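Long-range contacts in arylamine n-acetyltransferase (Mycobacterium smegmatis, PDB 1W5R), which is an engineered active-site variant of an enzyme that transfers acetyl groups to arylamines, probably from acetyl-coenzyme A as in its family: residues Phe41-Pro46 with Thr209-Ala214; Arg67-Tyr72 with Phe256-Gly261; Pro51-Ser56 with Gly195-Ser200; Pro46-Pro51 with Arg266-Arg271. The protein carries 1 engineered substitution. All blocks are in the same frame, centred on the assembly; numbering follows the deposited sequence.

Interaction 1: Phe41-Pro46 with Thr209-Ala214; sequences FENLDP and TGLTVA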
loop_
_atom_site.group_PDB
_atom_site.type_symbol
_atom_site.label_atom_id
_atom_site.label_comp_id
_atom_site.label_asym_id
_atom_site.label_seq_id
_atom_site.Cartn_x
_atom_site.Cartn_y
_atom_site.Cartn_z
ATOM N N PHE A 41 10.343 11.310 -12.245
ATOM C CA PHE A 41 11.417 10.512 -12.821
ATOM C C PHE A 41 10.748 9.445 -13.698
ATOM O O PHE A 41 9.781 8.796 -13.289
ATOM C CB PHE A 41 12.231 9.844 -11.708
ATOM C CG PHE A 41 13.436 9.109 -12.193
ATOM C CD1 PHE A 41 14.706 9.673 -12.052
ATOM C CD2 PHE A 41 13.314 7.841 -12.780
ATOM C CE1 PHE A 41 15.849 8.987 -12.493
ATOM C CE2 PHE A 41 14.448 7.146 -13.234
ATOM C CZ PHE A 41 15.721 7.731 -13.093
ATOM N N GLU A 42 11.238 9.282 -14.921
ATOM C CA GLU A 42 10.819 8.137 -15.746
ATOM C C GLU A 42 11.881 7.836 -16.781
ATOM O O GLU A 42 12.637 8.723 -17.202
ATOM C CB GLU A 42 9.484 8.371 -16.455
ATOM C CG GLU A 42 9.456 9.687 -17.233
ATOM C CD GLU A 42 9.105 9.531 -18.690
ATOM O OE1 GLU A 42 9.726 8.678 -19.362
ATOM O OE2 GLU A 42 8.253 10.300 -19.169
ATOM N N ASN A 43 11.923 6.577 -17.196
ATOM C CA ASN A 43 12.847 6.151 -18.249
ATOM C C ASN A 43 12.108 5.477 -19.405
ATOM O O ASN A 43 12.616 4.528 -19.976
ATOM C CB ASN A 43 13.891 5.178 -17.689
ATOM C CG ASN A 43 13.277 3.836 -17.349
ATOM O OD1 ASN A 43 12.148 3.787 -16.859
ATOM N ND2 ASN A 43 14.000 2.745 -17.621
ATOM N N LEU A 44 10.914 5.950 -19.737
ATOM C CA LEU A 44 10.172 5.309 -20.830
ATOM C C LEU A 44 10.929 5.367 -22.163
ATOM O O LEU A 44 10.850 4.421 -22.950
ATOM C CB LEU A 44 8.786 5.914 -20.987
ATOM C CG LEU A 44 7.827 5.502 -19.866
ATOM C CD1 LEU A 44 6.746 6.565 -19.705
ATOM C CD2 LEU A 44 7.229 4.110 -20.103
ATOM N N ASP A 45 11.675 6.448 -22.412
ATOM C CA ASP A 45 12.418 6.529 -23.678
ATOM C C ASP A 45 13.453 5.392 -23.787
ATOM O O ASP A 45 13.356 4.581 -24.701
ATOM C CB ASP A 45 13.056 7.909 -23.891
ATOM C CG ASP A 45 12.068 8.941 -24.431
ATOM O OD1 ASP A 45 10.859 8.630 -24.597
ATOM O OD2 ASP A 45 12.511 10.088 -24.690
ATOM N N PRO A 46 14.433 5.304 -22.859
ATOM C CA PRO A 46 15.406 4.193 -22.988
ATOM C C PRO A 46 14.757 2.817 -22.943
ATOM O O PRO A 46 15.232 1.900 -23.617
ATOM C CB PRO A 46 16.342 4.361 -21.789
ATOM C CG PRO A 46 16.046 5.661 -21.189
ATOM C CD PRO A 46 14.792 6.235 -21.769
ATOM N N THR A 209 16.900 -2.092 -19.034
ATOM C CA THR A 209 16.353 -3.438 -18.791
ATOM C C THR A 209 15.029 -3.481 -18.033
ATOM O O THR A 209 14.446 -4.555 -17.840
ATOM C CB THR A 209 17.361 -4.333 -18.036
ATOM O OG1 THR A 209 17.677 -3.741 -16.777
ATOM C CG2 THR A 209 18.646 -4.535 -18.849
ATOM N N GLY A 210 14.577 -2.332 -17.558
ATOM C CA GLY A 210 13.311 -2.276 -16.854
ATOM C C GLY A 210 12.772 -0.868 -16.816
ATOM O O GLY A 210 13.331 0.033 -17.454
ATOM N N LEU A 211 11.699 -0.695 -16.037
ATOM C CA LEU A 211 10.939 0.544 -15.965
ATOM C C LEU A 211 11.037 1.133 -14.565
ATOM O O LEU A 211 10.700 0.453 -13.589
ATOM C CB LEU A 211 9.465 0.235 -16.255
ATOM C CG LEU A 211 8.458 1.350 -15.967
ATOM C CD1 LEU A 211 8.536 2.419 -17.032
ATOM C CD2 LEU A 211 7.035 0.802 -15.878
ATOM N N THR A 212 11.478 2.389 -14.467
ATOM C CA THR A 212 11.491 3.107 -13.188
ATOM C C THR A 212 10.743 4.418 -13.360
ATOM O O THR A 212 11.049 5.201 -14.269
ATOM C CB THR A 212 12.911 3.429 -12.697
ATOM O OG1 THR A 212 13.615 2.213 -12.442
ATOM C CG2 THR A 212 12.872 4.269 -11.413
ATOM N N VAL A 213 9.753 4.641 -12.498
ATOM C CA VAL A 213 8.987 5.885 -12.484
ATOM C C VAL A 213 8.895 6.348 -11.037
ATOM O O VAL A 213 8.675 5.538 -10.138
ATOM C CB VAL A 213 7.567 5.690 -13.102
ATOM C CG1 VAL A 213 6.827 7.021 -13.192
ATOM C CG2 VAL A 213 7.657 5.067 -14.484
ATOM N N ALA A 214 9.092 7.641 -10.783
ATOM C CA ALA A 214 9.043 8.101 -9.398
ATOM C C ALA A 214 8.560 9.533 -9.286
ATOM O O ALA A 214 8.623 10.300 -10.250
ATOM C CB ALA A 214 10.415 7.949 -8.721
#

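Interaction 2: Arg67-Tyr72 with Phe256-Gly261; sequences RRRGGY and FGIDLG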
loop_
_atom_site.group_PDB
_atom_site.type_symbol
_atom_site.label_atom_id
_atom_site.label_comp_id
_atom_site.label_asym_id
_atom_site.label_seq_id
_atom_site.Cartn_x
_atom_site.Cartn_y
_atom_site.Cartn_z
ATOM N N ARG A 67 5.989 18.723 -23.501
ATOM C CA ARG A 67 5.321 17.447 -23.796
ATOM C C ARG A 67 4.795 16.717 -22.561
ATOM O O ARG A 67 4.220 15.628 -22.680
ATOM C CB ARG A 67 6.216 16.528 -24.646
ATOM C CG ARG A 67 6.714 17.195 -25.938
ATOM C CD ARG A 67 7.311 16.251 -26.985
ATOM N NE ARG A 67 7.855 15.018 -26.445
ATOM C CZ ARG A 67 9.146 14.733 -26.339
ATOM N NH1 ARG A 67 10.074 15.600 -26.735
ATOM N NH2 ARG A 67 9.504 13.565 -25.827
ATOM N N ARG A 68 5.009 17.306 -21.382
ATOM C CA ARG A 68 4.492 16.766 -20.116
ATOM C C ARG A 68 4.929 15.313 -19.886
ATOM O O ARG A 68 4.169 14.457 -19.425
ATOM C CB ARG A 68 2.972 16.966 -20.006
ATOM C CG ARG A 68 2.584 18.448 -19.999
ATOM C CD ARG A 68 1.076 18.646 -20.097
ATOM N NE ARG A 68 0.715 20.063 -20.192
ATOM C CZ ARG A 68 -0.516 20.524 -20.410
ATOM N NH1 ARG A 68 -1.539 19.686 -20.560
ATOM N NH2 ARG A 68 -0.726 21.836 -20.485
ATOM N N ARG A 69 6.178 15.066 -20.245
ATOM C CA ARG A 69 6.868 13.827 -19.938
ATOM C C ARG A 69 7.731 14.094 -18.720
ATOM O O ARG A 69 7.968 15.248 -18.366
ATOM C CB ARG A 69 7.771 13.456 -21.115
ATOM C CG ARG A 69 7.002 12.988 -22.375
ATOM C CD ARG A 69 6.468 11.573 -22.247
ATOM N NE ARG A 69 7.520 10.644 -21.857
ATOM C CZ ARG A 69 8.384 10.068 -22.694
ATOM N NH1 ARG A 69 9.318 9.257 -22.208
ATOM N NH2 ARG A 69 8.325 10.289 -24.019
ATOM N N GLY A 70 8.199 13.028 -18.073
ATOM C CA GLY A 70 9.279 13.179 -17.109
ATOM C C GLY A 70 10.598 12.864 -17.787
ATOM O O GLY A 70 10.721 12.871 -19.016
ATOM N N GLY A 71 11.600 12.568 -16.985
ATOM C CA GLY A 71 12.886 12.147 -17.523
ATOM C C GLY A 71 13.708 11.524 -16.430
ATOM O O GLY A 71 13.209 11.321 -15.308
ATOM N N TYR A 72 14.938 11.152 -16.767
ATOM C CA TYR A 72 15.831 10.577 -15.773
ATOM C C TYR A 72 16.905 11.583 -15.329
ATOM O O TYR A 72 16.737 12.785 -15.579
ATOM C CB TYR A 72 16.323 9.169 -16.182
ATOM C CG TYR A 72 17.362 9.049 -17.290
ATOM C CD1 TYR A 72 17.839 7.788 -17.635
ATOM C CD2 TYR A 72 17.909 10.165 -17.932
ATOM C CE1 TYR A 72 18.807 7.612 -18.617
ATOM C CE2 TYR A 72 18.908 10.002 -18.911
ATOM C CZ TYR A 72 19.350 8.708 -19.237
ATOM O OH TYR A 72 20.342 8.486 -20.168
ATOM N N PHE A 256 1.219 9.156 -11.876
ATOM C CA PHE A 256 2.461 9.886 -12.131
ATOM C C PHE A 256 2.334 11.055 -13.114
ATOM O O PHE A 256 3.280 11.824 -13.310
ATOM C CB PHE A 256 3.568 8.912 -12.555
ATOM C CG PHE A 256 4.036 8.008 -11.447
ATOM C CD1 PHE A 256 3.671 6.664 -11.420
ATOM C CD2 PHE A 256 4.850 8.501 -10.429
ATOM C CE1 PHE A 256 4.121 5.812 -10.394
ATOM C CE2 PHE A 256 5.290 7.679 -9.403
ATOM C CZ PHE A 256 4.934 6.323 -9.382
ATOM N N GLY A 257 1.166 11.188 -13.735
ATOM C CA GLY A 257 0.878 12.345 -14.586
ATOM C C GLY A 257 1.635 12.411 -15.902
ATOM O O GLY A 257 1.874 13.505 -16.428
ATOM N N ILE A 258 2.009 11.250 -16.438
ATOM C CA ILE A 258 2.766 11.186 -17.692
ATOM C C ILE A 258 1.827 10.919 -18.868
ATOM O O ILE A 258 1.046 9.959 -18.853
ATOM C CB ILE A 258 3.886 10.103 -17.649
ATOM C CG1 ILE A 258 4.909 10.442 -16.557
ATOM C CG2 ILE A 258 4.577 9.970 -19.027
ATOM C CD1 ILE A 258 5.824 9.264 -16.184
ATOM N N ASP A 259 1.932 11.772 -19.885
ATOM C CA ASP A 259 1.155 11.638 -21.116
ATOM C C ASP A 259 1.804 10.623 -22.063
ATOM O O ASP A 259 2.841 10.910 -22.665
ATOM C CB ASP A 259 1.026 13.009 -21.795
ATOM C CG ASP A 259 0.303 12.942 -23.142
ATOM O OD1 ASP A 259 -0.461 11.981 -23.381
ATOM O OD2 ASP A 259 0.500 13.864 -23.959
ATOM N N LEU A 260 1.186 9.449 -22.188
ATOM C CA LEU A 260 1.691 8.377 -23.064
ATOM C C LEU A 260 1.289 8.540 -24.537
ATOM O O LEU A 260 1.797 7.829 -25.412
ATOM C CB LEU A 260 1.268 7.001 -22.544
ATOM C CG LEU A 260 1.858 6.489 -21.224
ATOM C CD1 LEU A 260 1.212 5.169 -20.852
ATOM C CD2 LEU A 260 3.376 6.330 -21.299
ATOM N N GLY A 261 0.376 9.472 -24.803
ATOM C CA GLY A 261 0.061 9.877 -26.176
ATOM C C GLY A 261 1.318 10.283 -26.932
ATOM O O GLY A 261 1.422 10.063 -28.139
#

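Interaction 3: Pro51-Ser56 with Gly195-Ser200; sequences PVADLS and GSWYVS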
loop_
_atom_site.group_PDB
_atom_site.type_symbol
_atom_site.label_atom_id
_atom_site.label_comp_id
_atom_site.label_asym_id
_atom_site.label_seq_id
_atom_site.Cartn_x
_atom_site.Cartn_y
_atom_site.Cartn_z
ATOM N N PRO A 51 17.177 6.603 -27.289
ATOM C CA PRO A 51 18.259 7.164 -26.491
ATOM C C PRO A 51 17.932 8.538 -25.913
ATOM O O PRO A 51 17.099 9.269 -26.462
ATOM C CB PRO A 51 19.410 7.287 -27.506
ATOM C CG PRO A 51 19.102 6.249 -28.534
ATOM C CD PRO A 51 17.618 6.354 -28.679
ATOM N N VAL A 52 18.604 8.868 -24.811
ATOM C CA VAL A 52 18.605 10.223 -24.265
ATOM C C VAL A 52 19.995 10.757 -24.556
ATOM O O VAL A 52 20.940 10.529 -23.794
ATOM C CB VAL A 52 18.318 10.258 -22.758
ATOM C CG1 VAL A 52 18.286 11.697 -22.263
ATOM C CG2 VAL A 52 16.982 9.595 -22.468
ATOM N N ALA A 53 20.109 11.414 -25.711
ATOM C CA ALA A 53 21.390 11.779 -26.308
ATOM C C ALA A 53 21.676 13.280 -26.232
ATOM O O ALA A 53 22.832 13.698 -26.179
ATOM C CB ALA A 53 21.418 11.321 -27.767
ATOM N N ASP A 54 20.616 14.076 -26.224
ATOM C CA ASP A 54 20.708 15.529 -26.389
ATOM C C ASP A 54 20.294 16.204 -25.084
ATOM O O ASP A 54 19.132 16.134 -24.690
ATOM C CB ASP A 54 19.782 15.942 -27.544
ATOM C CG ASP A 54 19.801 17.433 -27.844
ATOM O OD1 ASP A 54 20.365 18.235 -27.068
ATOM O OD2 ASP A 54 19.232 17.800 -28.900
ATOM N N LEU A 55 21.259 16.837 -24.414
ATOM C CA LEU A 55 20.995 17.486 -23.133
ATOM C C LEU A 55 20.977 19.020 -23.235
ATOM O O LEU A 55 21.184 19.728 -22.243
ATOM C CB LEU A 55 21.983 16.997 -22.069
ATOM C CG LEU A 55 21.957 15.476 -21.834
ATOM C CD1 LEU A 55 23.041 15.096 -20.822
ATOM C CD2 LEU A 55 20.589 14.943 -21.379
ATOM N N SER A 56 20.742 19.526 -24.448
ATOM C CA SER A 56 20.550 20.957 -24.654
ATOM C C SER A 56 19.287 21.456 -23.968
ATOM O O SER A 56 18.353 20.687 -23.718
ATOM C CB SER A 56 20.463 21.255 -26.154
ATOM O OG SER A 56 19.275 20.721 -26.714
ATOM N N GLY A 195 27.854 10.140 -21.018
ATOM C CA GLY A 195 27.293 9.352 -19.921
ATOM C C GLY A 195 25.846 8.985 -20.200
ATOM O O GLY A 195 25.443 7.826 -20.034
ATOM N N SER A 196 25.065 9.968 -20.641
ATOM C CA SER A 196 23.654 9.708 -20.899
ATOM C C SER A 196 23.460 8.715 -22.050
ATOM O O SER A 196 22.533 7.894 -22.033
ATOM C CB SER A 196 22.894 11.000 -21.192
ATOM O OG SER A 196 21.493 10.738 -21.246
ATOM N N TRP A 197 24.312 8.806 -23.069
ATOM C CA TRP A 197 24.279 7.803 -24.125
ATOM C C TRP A 197 24.448 6.389 -23.545
ATOM O O TRP A 197 23.677 5.475 -23.886
ATOM C CB TRP A 197 25.367 8.092 -25.177
ATOM C CG TRP A 197 25.340 7.097 -26.302
ATOM C CD1 TRP A 197 26.172 6.021 -26.481
ATOM C CD2 TRP A 197 24.389 7.053 -27.365
ATOM N NE1 TRP A 197 25.802 5.320 -27.617
ATOM C CE2 TRP A 197 24.709 5.938 -28.172
ATOM C CE3 TRP A 197 23.308 7.863 -27.728
ATOM C CZ2 TRP A 197 23.962 5.599 -29.310
ATOM C CZ3 TRP A 197 22.573 7.528 -28.865
ATOM C CH2 TRP A 197 22.902 6.402 -29.633
ATOM N N TYR A 198 25.448 6.208 -22.686
ATOM C CA TYR A 198 25.700 4.921 -22.036
ATOM C C TYR A 198 24.488 4.429 -21.241
ATOM O O TYR A 198 24.017 3.297 -21.411
ATOM C CB TYR A 198 26.917 5.052 -21.113
ATOM C CG TYR A 198 27.396 3.760 -20.481
ATOM C CD1 TYR A 198 28.143 2.833 -21.221
ATOM C CD2 TYR A 198 27.136 3.475 -19.134
ATOM C CE1 TYR A 198 28.605 1.655 -20.652
ATOM C CE2 TYR A 198 27.603 2.297 -18.553
ATOM C CZ TYR A 198 28.330 1.391 -19.321
ATOM O OH TYR A 198 28.787 0.224 -18.742
ATOM N N VAL A 199 23.972 5.304 -20.379
ATOM C CA VAL A 199 22.899 4.898 -19.461
ATOM C C VAL A 199 21.618 4.561 -20.242
ATOM O O VAL A 199 20.835 3.686 -19.828
ATOM C CB VAL A 199 22.615 6.005 -18.419
ATOM C CG1 VAL A 199 21.527 5.552 -17.453
ATOM C CG2 VAL A 199 23.865 6.303 -17.607
ATOM N N SER A 200 21.405 5.261 -21.358
ATOM C CA SER A 200 20.163 5.097 -22.120
ATOM C C SER A 200 20.255 4.050 -23.232
ATOM O O SER A 200 19.220 3.735 -23.835
ATOM C CB SER A 200 19.646 6.443 -22.663
ATOM O OG SER A 200 20.507 6.944 -23.681
#

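Interaction 4: Pro46-Pro51 with Arg266-Arg271; sequences PLLGIP and RDVQAR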
loop_
_atom_site.group_PDB
_atom_site.type_symbol
_atom_site.label_atom_id
_atom_site.label_comp_id
_atom_site.label_asym_id
_atom_site.label_seq_id
_atom_site.Cartn_x
_atom_site.Cartn_y
_atom_site.Cartn_z
ATOM N N PRO A 46 14.433 5.304 -22.859
ATOM C CA PRO A 46 15.406 4.193 -22.988
ATOM C C PRO A 46 14.757 2.817 -22.943
ATOM O O PRO A 46 15.232 1.900 -23.617
ATOM C CB PRO A 46 16.342 4.361 -21.789
ATOM C CG PRO A 46 16.046 5.661 -21.189
ATOM C CD PRO A 46 14.792 6.235 -21.769
ATOM N N LEU A 47 13.692 2.672 -22.153
ATOM C CA LEU A 47 12.957 1.395 -22.117
ATOM C C LEU A 47 12.483 0.984 -23.519
ATOM O O LEU A 47 12.552 -0.207 -23.893
ATOM C CB LEU A 47 11.765 1.474 -21.146
ATOM C CG LEU A 47 10.895 0.203 -21.045
ATOM C CD1 LEU A 47 11.671 -0.957 -20.447
ATOM C CD2 LEU A 47 9.628 0.485 -20.256
ATOM N N LEU A 48 12.058 1.983 -24.290
ATOM C CA LEU A 48 11.482 1.765 -25.617
ATOM C C LEU A 48 12.532 1.881 -26.724
ATOM O O LEU A 48 12.188 1.935 -27.913
ATOM C CB LEU A 48 10.335 2.748 -25.854
ATOM C CG LEU A 48 9.122 2.461 -24.955
ATOM C CD1 LEU A 48 8.209 3.667 -24.874
ATOM C CD2 LEU A 48 8.360 1.222 -25.443
ATOM N N GLY A 49 13.805 1.931 -26.337
ATOM C CA GLY A 49 14.896 1.990 -27.326
ATOM C C GLY A 49 15.144 3.378 -27.900
ATOM O O GLY A 49 15.800 3.526 -28.941
ATOM N N ILE A 50 14.633 4.407 -27.227
ATOM C CA ILE A 50 14.869 5.794 -27.625
ATOM C C ILE A 50 15.983 6.353 -26.726
ATOM O O ILE A 50 15.777 6.536 -25.520
ATOM C CB ILE A 50 13.590 6.653 -27.470
ATOM C CG1 ILE A 50 12.423 6.059 -28.279
ATOM C CG2 ILE A 50 13.856 8.087 -27.884
ATOM C CD1 ILE A 50 11.048 6.556 -27.857
ATOM N N PRO A 51 17.177 6.603 -27.289
ATOM C CA PRO A 51 18.259 7.164 -26.491
ATOM C C PRO A 51 17.932 8.538 -25.913
ATOM O O PRO A 51 17.099 9.269 -26.462
ATOM C CB PRO A 51 19.410 7.287 -27.506
ATOM C CG PRO A 51 19.102 6.249 -28.534
ATOM C CD PRO A 51 17.618 6.354 -28.679
ATOM N N ARG A 266 4.290 2.753 -30.398
ATOM C CA ARG A 266 5.511 2.105 -29.930
ATOM C C ARG A 266 5.219 0.826 -29.128
ATOM O O ARG A 266 6.140 0.143 -28.676
ATOM C CB ARG A 266 6.370 3.094 -29.161
ATOM C CG ARG A 266 6.803 4.262 -30.031
ATOM C CD ARG A 266 8.006 5.034 -29.451
ATOM N NE ARG A 266 8.484 6.089 -30.343
ATOM C CZ ARG A 266 9.571 5.999 -31.106
ATOM N NH1 ARG A 266 10.312 4.898 -31.101
ATOM N NH2 ARG A 266 9.919 7.020 -31.877
ATOM N N ASP A 267 3.938 0.525 -28.954
ATOM C CA ASP A 267 3.432 -0.613 -28.132
ATOM C C ASP A 267 4.041 -0.634 -26.742
ATOM O O ASP A 267 4.673 -1.598 -26.303
ATOM C CB ASP A 267 3.545 -1.947 -28.846
ATOM C CG ASP A 267 2.499 -2.921 -28.314
ATOM O OD1 ASP A 267 1.886 -2.603 -27.278
ATOM O OD2 ASP A 267 2.315 -3.983 -28.943
ATOM N N VAL A 268 3.816 0.487 -26.068
ATOM C CA VAL A 268 4.271 0.694 -24.725
ATOM C C VAL A 268 3.804 -0.452 -23.828
ATOM O O VAL A 268 4.587 -0.987 -23.041
ATOM C CB VAL A 268 3.734 2.029 -24.167
ATOM C CG1 VAL A 268 4.184 2.224 -22.732
ATOM C CG2 VAL A 268 4.192 3.200 -25.032
ATOM N N GLN A 269 2.532 -0.832 -23.955
ATOM C CA GLN A 269 1.947 -1.811 -23.058
ATOM C C GLN A 269 2.680 -3.147 -23.154
ATOM O O GLN A 269 2.983 -3.757 -22.131
ATOM C CB GLN A 269 0.437 -1.977 -23.318
ATOM C CG GLN A 269 -0.321 -2.556 -22.123
ATOM C CD GLN A 269 -1.766 -2.879 -22.428
ATOM O OE1 GLN A 269 -2.669 -2.151 -22.029
ATOM N NE2 GLN A 269 -1.991 -3.978 -23.145
ATOM N N ALA A 270 2.997 -3.585 -24.378
ATOM C CA ALA A 270 3.723 -4.836 -24.592
ATOM C C ALA A 270 5.151 -4.804 -24.043
ATOM O O ALA A 270 5.635 -5.795 -23.519
ATOM C CB ALA A 270 3.733 -5.227 -26.075
ATOM N N ARG A 271 5.819 -3.657 -24.145
ATOM C CA ARG A 271 7.175 -3.576 -23.634
ATOM C C ARG A 271 7.182 -3.537 -22.104
ATOM O O ARG A 271 8.034 -4.145 -21.462
ATOM C CB ARG A 271 7.879 -2.344 -24.206
ATOM C CG ARG A 271 9.293 -2.104 -23.677
ATOM C CD ARG A 271 10.241 -3.301 -23.861
ATOM N NE ARG A 271 11.592 -2.937 -23.428
ATOM C CZ ARG A 271 12.504 -3.774 -22.950
ATOM N NH1 ARG A 271 12.246 -5.078 -22.820
ATOM N NH2 ARG A 271 13.688 -3.289 -22.577
HETATM O O HOH W 1 15.272 -1.033 -23.450
HETATM O O HOH W 2 10.162 2.392 -29.777
#

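Interaction 1: Phe41-Pro46 with Thr209-Ala214
At the outer edge of a five-stranded antiparallel sheet, the short, weakly bonded strand Phe41-Glu42 pairs with strand 212-216. Phe41 and Ala214 form a hydrogen-bonded pair: Phe41 N gives to Ala214 O and Ala214 N to Phe41 O, each at 2.8 Å. Beyond it Asn43 N makes only a weak bond to Thr212 O, at 3.4 Å, and the side chain of Asn43 takes over. With CG between the backbone N and the carbonyl carbon (chi1 71°), its carboxamide is carried across to segment 209-214. Asn43 OD1 accepts from Thr212 N at 2.9 Å in an almost straight bond (171°), although the donor stands above the carbonyl plane. Asn43 ND2 gives to Gly210 O at 2.8 Å, the acceptor lying in the amide plane, and also bonds Phe207 O. The Phe41 ring presents its edge to Thr212 O, and Thr212 CG2 meets Phe41 CE2 obliquely at 3.8 Å, while Thr212 OG1 is held by Arg225. Leu44 CD2 runs alongside Leu211 CD1 at 3.7 Å. Glu42 turns its carboxylate back, OE1 accepting from Leu44 N at 3.0 Å where helix 44-47 begins and OE2 pairing with Arg69. Asparagine suits its place because its carboxamide carries an acceptor and a donor, the two functions of a peptide group; the pairing thus outlasts the strand, and buried backbone groups of Gly210 and Thr212 are satisfied.

Interaction 2: Arg67-Tyr72 with Phe256-Gly261
Arg69 lies across Ile258 and Asp259 with the aliphatic part of its side chain, its CD reaching Asp259 O at 3.7 Å and Ile258 CG2 at 4.1 Å. The CB of Arg69 sets off away from 256-261, but successive bends (chi2 -76°, chi3 -52°) fold the chain back so that CD and NE pass obliquely over the methyl CG2. This curl delivers the guanidinium to acids outside the contact, NH1 pairing with Asp45 and NH2 with Asp262. A buried arginine suits such a place, since its several N-H groups can serve several carboxylates at once while its methylenes pack against a branched aliphatic neighbour. Arg67 also pairs with Asp262, and Arg69 NH2 lies in the plane of the Arg67 guanidinium, at its edge, both charges converging on the same carboxylate. The other branch of Ile258 passes Gly70, with Ile258 CG1 4.5 Å from Gly70 N. At the exposed end, Asp259 CB faces Arg67 O and Arg68 O, both at 4.2 Å. The carboxylate, with CG opposite the backbone N (chi1 176°), closes an Asx turn in which Asp259 OD1 accepts from Gly261 N at 3.0 Å. The segment from Arg69 to Tyr72 belongs to the RGGxC motif of arylamine N-acetyltransferases, whose catalytic cysteine is here replaced by an engineered glutamine immediately after Tyr72.

Interaction 3: Pro51-Ser56 with Gly195-Ser200
Two serines one turn apart on helix 189-201 grip the backbone of Val52 by hydrogen bonds at both its polar groups. Ser196 OG, swung opposite its own backbone N (chi1 -172°), gives to Val52 O at 2.6 Å. Ser200 OG accepts from Val52 N at 2.9 Å, nearly straight at 166°, and donates its own hydrogen bond to Ser196 O at 2.8 Å. Ser196 O therefore takes both Ser200 OG and Ser200 N, which approach from opposite faces of its plane. Tyr72 OH adds a further bond to Ser196 OG.

The apolar contacts flank this pair. Pro51 and Trp197 lie side by side, with CB of Pro51 3.5 Å from CZ3 of Trp197 in an oblique approach. Ala53 CB meets the edge of the same indole, 3.9 Å from Trp197 CE3, and Leu55 CD1 touches Ser196 CB at 4.1 Å.

Within the loop, Asp54 OD1 accepts from Ser56 N in an Asx turn, and Ser56 caps helix 57-66 through Ala59 N. Serine suits the helix face because a short hydroxyl can both give and accept: the irregular loop backbone at Val52 finds its partners on the helix, while Pro51 and Ala53 pack against the indole of the exposed Trp197.

Interaction 4: Pro46-Pro51 with Arg266-Arg271
Arg271 NE gives to Leu47 O at 2.9 Å in a bond close to straight (170°), with the oxygen at the edge of the guanidinium and in its plane. The arginine gets there by setting CG opposite its backbone N (chi1 177°) and bending at chi2 (55°), which lays its chain obliquely across Leu47, whose CD1 is 3.6 Å from Arg271 NE. Water 1 accepts from Arg271 NH2 at 2.9 Å and can give to Leu47 O, though other acceptors compete for its protons. Leu48 fills the ground between: its CD2 slides past Arg271 CB at 3.8 Å, and its CD1 meets Val268 CG2 at 4.0 Å, the two side chains crossing at about a right angle. At the far end Ile50 CD1 rests over one face of the Arg266 guanidinium, 3.4 Å above the plane and offset toward the rim. The edge of that group holds water 2, which accepts from Arg266 NH1 and gives to Leu48 O, each at 2.8 Å. Arginine suits both places, offering a flat face for an alkyl group and N-H groups around the rim for carbonyls and water.

Farther out, Arg271 NH1 pairs with Glu274, and Leu263 lies against Leu48 and Ile50. Asp267, at the N-cap of helix 268-274, accepts from Ala270 N through OD1. Gly49 takes positive phi as the C-prime residue, with Gly49 N bonded to Pro46 O and Ile50 N to Asp45 O. The contact thus joins a Schellman motif closing helix 44-47 to the capped start of helix 268-274.

Interaction 1 is the buried one, interactions 2 and 3 are partly buried, and interaction 4 lies on the surface. Helix 44-47 ties the outermost to the innermost: interactions 1 and 4 share Pro46 and both use this helix, while interactions 3 and 4 share Pro51. Backbone pairing and a carboxamide close interaction 1, serine hydroxyls serve interaction 3, and arginines bond a carbonyl directly and through water in interaction 4; interaction 2 relies on packing, the arginines Arg67 and Arg69 pairing with acids outside it. Glu42 joins interactions 1 and 2 through Arg69, and Tyr72 links interactions 2 and 3 by bonding Ser196.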